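Local coordinates for protein acyl-CoA thioesterase II TesB2 (PDB 3U0A) that probably hydrolyses fatty acyl-CoA thioesters to free fatty acids and coenzyme A, as a member of the C/M/P thioester hydrolase family, at residues A49-H60 with G86-V94. Sequence-based numbering, arbitrary orientation.
Sequences AVRTVDPRYQVH and GGSFVTRRV. With NA (sodium ion), chain G; SO4 (sulfate ion), chain I.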
ATOM      1  N   ALA A  49      12.086 -12.650   6.685  1.00 40.19           N
ATOM      2  CA  ALA A  49      11.306 -12.099   7.750  1.00 40.14           C
ATOM      3  C   ALA A  49      10.606 -13.257   8.496  1.00 40.61           C
ATOM      4  O   ALA A  49      10.643 -13.302   9.709  1.00 40.88           O
ATOM      5  CB  ALA A  49      10.307 -11.088   7.186  1.00 39.75           C
ATOM      6  N   VAL A  50      10.022 -14.187   7.734  1.00 40.78           N
ATOM      7  CA  VAL A  50       9.192 -15.249   8.244  1.00 41.28           C
ATOM      8  C   VAL A  50       9.986 -16.226   9.165  1.00 41.90           C
ATOM      9  O   VAL A  50       9.452 -16.795  10.141  1.00 42.42           O
ATOM     10  CB  VAL A  50       8.527 -15.989   7.069  1.00 41.39           C
ATOM     11  CG1 VAL A  50       7.842 -17.272   7.517  1.00 42.08           C
ATOM     12  CG2 VAL A  50       7.536 -15.083   6.389  1.00 40.93           C
ATOM     13  N   ARG A  51      11.275 -16.375   8.880  1.00 41.90           N
ATOM     14  CA  ARG A  51      12.119 -17.301   9.648  1.00 42.52           C
ATOM     15  C   ARG A  51      12.487 -16.812  11.049  1.00 42.68           C
ATOM     16  O   ARG A  51      12.877 -17.607  11.908  1.00 43.33           O
ATOM     17  CB  ARG A  51      13.345 -17.678   8.829  1.00 42.53           C
ATOM     18  CG  ARG A  51      12.905 -18.694   7.800  1.00 42.82           C
ATOM     19  CD  ARG A  51      13.989 -19.359   7.004  1.00 43.06           C
ATOM     20  NE  ARG A  51      15.073 -19.941   7.797  1.00 43.55           N
ATOM     21  CZ  ARG A  51      16.063 -20.650   7.250  1.00 43.90           C
ATOM     22  NH1 ARG A  51      17.029 -21.184   8.025  1.00 44.39           N
ATOM     23  NH2 ARG A  51      16.064 -20.857   5.913  1.00 43.84           N
ATOM     24  N   THR A  52      12.314 -15.510  11.267  1.00 42.17           N
ATOM     25  CA  THR A  52      12.583 -14.850  12.538  1.00 42.32           C
ATOM     26  C   THR A  52      11.304 -14.631  13.330  1.00 42.50           C
ATOM     27  O   THR A  52      11.334 -14.023  14.401  1.00 42.69           O
ATOM     28  CB  THR A  52      13.250 -13.458  12.331  1.00 41.76           C
ATOM     29  OG1 THR A  52      12.287 -12.521  11.835  1.00 41.26           O
ATOM     30  CG2 THR A  52      14.399 -13.559  11.365  1.00 41.55           C
ATOM     31  N   VAL A  53      10.184 -15.121  12.802  1.00 42.51           N
ATOM     32  CA  VAL A  53       8.869 -14.943  13.449  1.00 42.72           C
ATOM     33  C   VAL A  53       8.343 -16.248  14.005  1.00 43.56           C
ATOM     34  O   VAL A  53       8.329 -17.235  13.327  1.00 43.76           O
ATOM     35  CB  VAL A  53       7.851 -14.291  12.479  1.00 42.11           C
ATOM     36  CG1 VAL A  53       6.463 -14.208  13.091  1.00 42.37           C
ATOM     37  CG2 VAL A  53       8.374 -12.930  12.058  1.00 41.44           C
ATOM     38  N   ASP A  54       7.963 -16.218  15.275  1.00 44.14           N
ATOM     39  CA  ASP A  54       7.112 -17.235  15.880  1.00 45.01           C
ATOM     40  C   ASP A  54       5.950 -17.635  14.944  1.00 44.86           C
ATOM     41  O   ASP A  54       5.158 -16.793  14.554  1.00 44.30           O
ATOM     42  CB  ASP A  54       6.557 -16.691  17.192  1.00 45.47           C
ATOM     43  CG  ASP A  54       5.796 -17.749  17.993  1.00 46.58           C
ATOM     44  OD1 ASP A  54       4.968 -18.499  17.404  1.00 46.77           O
ATOM     45  OD2 ASP A  54       6.045 -17.830  19.226  1.00 47.37           O
ATOM     46  N   PRO A  55       5.851 -18.926  14.582  1.00 45.44           N
ATOM     47  CA  PRO A  55       4.860 -19.320  13.579  1.00 45.32           C
ATOM     48  C   PRO A  55       3.413 -19.245  14.031  1.00 45.66           C
ATOM     49  O   PRO A  55       2.528 -19.320  13.173  1.00 45.44           O
ATOM     50  CB  PRO A  55       5.248 -20.756  13.195  1.00 46.02           C
ATOM     51  CG  PRO A  55       6.290 -21.194  14.150  1.00 46.63           C
ATOM     52  CD  PRO A  55       6.764 -20.022  14.956  1.00 46.20           C
ATOM     53  N   ARG A  56       3.178 -19.072  15.334  1.00 46.22           N
ATOM     54  CA  ARG A  56       1.848 -18.689  15.851  1.00 46.45           C
ATOM     55  C   ARG A  56       1.320 -17.378  15.203  1.00 45.42           C
ATOM     56  O   ARG A  56       0.111 -17.124  15.167  1.00 45.45           O
ATOM     57  CB  ARG A  56       1.876 -18.560  17.397  1.00 47.24           C
ATOM     58  N   TYR A  57       2.229 -16.559  14.691  1.00 44.58           N
ATOM     59  CA  TYR A  57       1.858 -15.330  14.020  1.00 43.69           C
ATOM     60  C   TYR A  57       2.043 -15.502  12.536  1.00 43.13           C
ATOM     61  O   TYR A  57       3.125 -15.870  12.080  1.00 43.01           O
ATOM     62  CB  TYR A  57       2.724 -14.163  14.461  1.00 43.25           C
ATOM     63  CG  TYR A  57       2.802 -13.918  15.946  1.00 43.86           C
ATOM     64  CD1 TYR A  57       3.531 -14.761  16.760  1.00 44.59           C
ATOM     65  CD2 TYR A  57       2.208 -12.799  16.522  1.00 43.76           C
ATOM     66  CE1 TYR A  57       3.654 -14.527  18.101  1.00 45.23           C
ATOM     67  CE2 TYR A  57       2.335 -12.540  17.862  1.00 44.39           C
ATOM     68  CZ  TYR A  57       3.055 -13.416  18.656  1.00 45.14           C
ATOM     69  OH  TYR A  57       3.190 -13.185  20.018  1.00 45.90           O
ATOM     70  N   GLN A  58       0.998 -15.212  11.774  1.00 42.83           N
ATOM     71  CA  GLN A  58       1.042 -15.417  10.330  1.00 42.42           C
ATOM     72  C   GLN A  58       1.011 -14.072   9.651  1.00 41.62           C
ATOM     73  O   GLN A  58       0.328 -13.184  10.106  1.00 41.47           O
ATOM     74  CB  GLN A  58      -0.123 -16.306   9.856  1.00 42.87           C
ATOM     75  CG  GLN A  58      -0.129 -17.705  10.485  1.00 43.83           C
ATOM     76  CD  GLN A  58       0.816 -18.704   9.778  1.00 44.04           C
ATOM     77  OE1 GLN A  58       0.457 -19.240   8.705  1.00 44.10           O
ATOM     78  NE2 GLN A  58       2.046 -18.972  10.382  1.00 44.22           N
ATOM     79  N   VAL A  59       1.740 -13.957   8.552  1.00 41.21           N
ATOM     80  CA  VAL A  59       1.845 -12.715   7.823  1.00 40.56           C
ATOM     81  C   VAL A  59       0.497 -12.228   7.312  1.00 40.41           C
ATOM     82  O   VAL A  59      -0.362 -13.016   6.972  1.00 40.73           O
ATOM     83  CB  VAL A  59       2.838 -12.849   6.632  1.00 40.32           C
ATOM     84  CG1 VAL A  59       2.274 -13.777   5.548  1.00 40.55           C
ATOM     85  CG2 VAL A  59       3.238 -11.464   6.102  1.00 39.77           C
ATOM     86  N   HIS A  60       0.325 -10.915   7.287  1.00 40.00           N
ATOM     87  CA  HIS A  60      -0.905 -10.303   6.792  1.00 39.85           C
ATOM     88  C   HIS A  60      -0.709  -9.049   5.976  1.00 39.39           C
ATOM     89  O   HIS A  60      -1.662  -8.613   5.299  1.00 39.30           O
ATOM     90  CB  HIS A  60      -1.867 -10.001   7.962  1.00 40.10           C
ATOM     91  CG  HIS A  60      -1.385  -8.929   8.888  1.00 39.97           C
ATOM     92  ND1 HIS A  60      -1.556  -7.630   8.634  1.00 39.64           N
ATOM     93  CD2 HIS A  60      -0.728  -9.012  10.106  1.00 40.24           C
ATOM     94  CE1 HIS A  60      -1.040  -6.911   9.636  1.00 39.70           C
ATOM     95  NE2 HIS A  60      -0.520  -7.764  10.538  1.00 40.06           N
ATOM     96  N   GLY A  86       5.161  -8.189  20.018  1.00 44.06           N
ATOM     97  CA  GLY A  86       4.137  -8.064  21.038  1.00 44.78           C
ATOM     98  C   GLY A  86       3.330  -9.331  21.154  1.00 45.27           C
ATOM     99  O   GLY A  86       3.722 -10.381  20.638  1.00 45.20           O
ATOM    100  N   GLY A  87       2.190  -9.228  21.823  1.00 45.84           N
ATOM    101  CA  GLY A  87       1.346 -10.383  22.112  1.00 46.53           C
ATOM    102  C   GLY A  87       0.509 -10.882  20.944  1.00 45.99           C
ATOM    103  O   GLY A  87       0.242 -12.071  20.854  1.00 46.42           O
ATOM    104  N   SER A  88       0.089  -9.961  20.082  1.00 45.14           N
ATOM    105  CA  SER A  88      -0.785 -10.258  18.942  1.00 44.64           C
ATOM    106  C   SER A  88      -0.108 -10.001  17.611  1.00 43.66           C
ATOM    107  O   SER A  88      -0.421 -10.665  16.627  1.00 43.37           O
ATOM    108  CB  SER A  88      -2.055  -9.393  18.986  1.00 44.59           C
ATOM    109  OG  SER A  88      -2.889  -9.794  20.053  1.00 45.56           O
ATOM    110  N   PHE A  89       0.792  -9.024  17.585  1.00 43.24           N
ATOM    111  CA  PHE A  89       1.431  -8.621  16.369  1.00 42.40           C
ATOM    112  C   PHE A  89       2.973  -8.645  16.505  1.00 42.33           C
ATOM    113  O   PHE A  89       3.546  -8.262  17.545  1.00 42.74           O
ATOM    114  CB  PHE A  89       0.949  -7.216  15.984  1.00 41.94           C
ATOM    115  CG  PHE A  89      -0.488  -7.166  15.485  1.00 41.84           C
ATOM    116  CD1 PHE A  89      -1.539  -7.062  16.378  1.00 42.40           C
ATOM    117  CD2 PHE A  89      -0.780  -7.207  14.116  1.00 41.27           C
ATOM    118  CE1 PHE A  89      -2.837  -7.018  15.941  1.00 42.35           C
ATOM    119  CE2 PHE A  89      -2.096  -7.167  13.679  1.00 41.23           C
ATOM    120  CZ  PHE A  89      -3.121  -7.067  14.601  1.00 41.76           C
ATOM    121  N   VAL A  90       3.640  -9.102  15.450  1.00 41.88           N
ATOM    122  CA  VAL A  90       5.074  -9.008  15.343  1.00 41.71           C
ATOM    123  C   VAL A  90       5.359  -8.246  14.051  1.00 40.97           C
ATOM    124  O   VAL A  90       4.652  -8.396  13.047  1.00 40.65           O
ATOM    125  CB  VAL A  90       5.708 -10.415  15.359  1.00 42.06           C
ATOM    126  CG1 VAL A  90       7.139 -10.387  14.877  1.00 41.77           C
ATOM    127  CG2 VAL A  90       5.631 -11.037  16.760  1.00 42.94           C
ATOM    128  N   THR A  91       6.364  -7.376  14.078  1.00 40.79           N
ATOM    129  CA  THR A  91       6.727  -6.617  12.878  1.00 40.23           C
ATOM    130  C   THR A  91       8.187  -6.822  12.565  1.00 40.15           C
ATOM    131  O   THR A  91       8.994  -6.815  13.473  1.00 40.47           O
ATOM    132  CB  THR A  91       6.480  -5.095  13.060  1.00 40.13           C
ATOM    133  OG1 THR A  91       5.140  -4.867  13.539  1.00 40.30           O
ATOM    134  CG2 THR A  91       6.685  -4.355  11.743  1.00 39.66           C
ATOM    135  N   ARG A  92       8.512  -6.960  11.279  1.00 39.78           N
ATOM    136  CA  ARG A  92       9.889  -7.067  10.803  1.00 39.71           C
ATOM    137  C   ARG A  92      10.236  -6.038   9.739  1.00 39.38           C
ATOM    138  O   ARG A  92       9.359  -5.655   8.966  1.00 39.15           O
ATOM    139  CB  ARG A  92      10.111  -8.458  10.232  1.00 39.77           C
ATOM    140  CG  ARG A  92       9.985  -9.587  11.257  1.00 40.25           C
ATOM    141  CD  ARG A  92      11.059  -9.493  12.329  1.00 40.59           C
ATOM    142  NE  ARG A  92      11.046 -10.598  13.285  1.00 41.17           N
ATOM    143  CZ  ARG A  92      10.603 -10.537  14.536  1.00 41.63           C
ATOM    144  NH1 ARG A  92      10.086  -9.408  15.054  1.00 41.57           N
ATOM    145  NH2 ARG A  92      10.663 -11.618  15.285  1.00 42.25           N
ATOM    146  N   ARG A  93      11.496  -5.574   9.714  1.00 39.42           N
ATOM    147  CA  ARG A  93      12.035  -4.859   8.525  1.00 39.24           C
ATOM    148  C   ARG A  93      13.157  -5.686   7.953  1.00 39.29           C
ATOM    149  O   ARG A  93      13.858  -6.356   8.717  1.00 39.50           O
ATOM    150  CB  ARG A  93      12.495  -3.424   8.816  1.00 39.34           C
ATOM    151  CG  ARG A  93      11.323  -2.518   9.102  1.00 39.32           C
ATOM    152  CD  ARG A  93      11.663  -1.041   9.135  1.00 39.49           C
ATOM    153  NE  ARG A  93      12.774  -0.666  10.032  1.00 39.82           N
ATOM    154  CZ  ARG A  93      13.320   0.572  10.135  1.00 40.10           C
ATOM    155  NH1 ARG A  93      12.888   1.627   9.400  1.00 40.13           N
ATOM    156  NH2 ARG A  93      14.339   0.755  10.961  1.00 40.43           N
ATOM    157  N   VAL A  94      13.295  -5.679   6.628  1.00 39.17           N
ATOM    158  CA  VAL A  94      14.344  -6.417   5.943  1.00 39.28           C
ATOM    159  C   VAL A  94      14.995  -5.542   4.873  1.00 39.31           C
ATOM    160  O   VAL A  94      14.283  -4.843   4.116  1.00 39.23           O
ATOM    161  CB  VAL A  94      13.822  -7.693   5.223  1.00 39.28           C
ATOM    162  CG1 VAL A  94      14.972  -8.411   4.511  1.00 39.48           C
ATOM    163  CG2 VAL A  94      13.135  -8.645   6.180  1.00 39.37           C
TER
HETATM  164 NA    NA G 286       6.996 -17.730  11.011  1.00 12.24          NA
HETATM  165  S   SO4 I 283      -2.410  -6.380  21.503  1.00 51.43           S
HETATM  166  O1  SO4 I 283      -3.113  -5.426  22.429  1.00 40.21           O
HETATM  167  O2  SO4 I 283      -3.089  -6.282  20.147  1.00 46.11           O
HETATM  168  O3  SO4 I 283      -0.980  -5.970  21.312  1.00 47.10           O
HETATM  169  O4  SO4 I 283      -2.443  -7.745  22.158  1.00 32.14           O
HETATM  170  O   HOH W   1       4.969 -16.834  10.061  1.00  4.59           O
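Arg92 grips Thr52 side-on where the chain leaves the hotdog helix 34-51 of the N-terminal domain over strand 89-98 of the sheet it packs on. Its NE donates to Thr52 OG1 at 2.7 Å, while NH2 meets Thr52 O at 2.6 Å with a nearly straight N-H...O angle of 167°. Both acceptors lie within a few degrees of the guanidinium plane, yet NH2 stands above the carbonyl plane of Thr52, not on a lone pair. The arginine chain, bent at chi2 (-64°), runs past the threonine in the opposite direction. NH1 bonds to Thr91 O and forms a salt bridge with Asp85, so all three guanidinium nitrogens have acceptors, and the buried charge has a counter-ion.

Thr52 OG1, which accepts from Arg92, itself donates to Ala49 O; that carbonyl also takes the backbone N of Thr52, so Ala49 O has two donors. Two other carbonyls nearby, Val50 O and Val53 O, bind a sodium ion, together with a water that donates to Tyr57 O.

Beyond the turn from Asp54 to Tyr57, the Tyr57 ring lies across Val90, whose CG2 sits 3.8 Å from the ring centroid and 11° off its normal, a CH-pi contact. Phe89 presents its ring edge to His60 NE2; the imidazole's other nitrogen, ND1, is hydrogen-bonded to Glu271 of the second subunit. Ser88 OG has Gln114 and a sulfate as partners. At the far end of the tyrosine, OH lies 2.9 Å from Gly86 O.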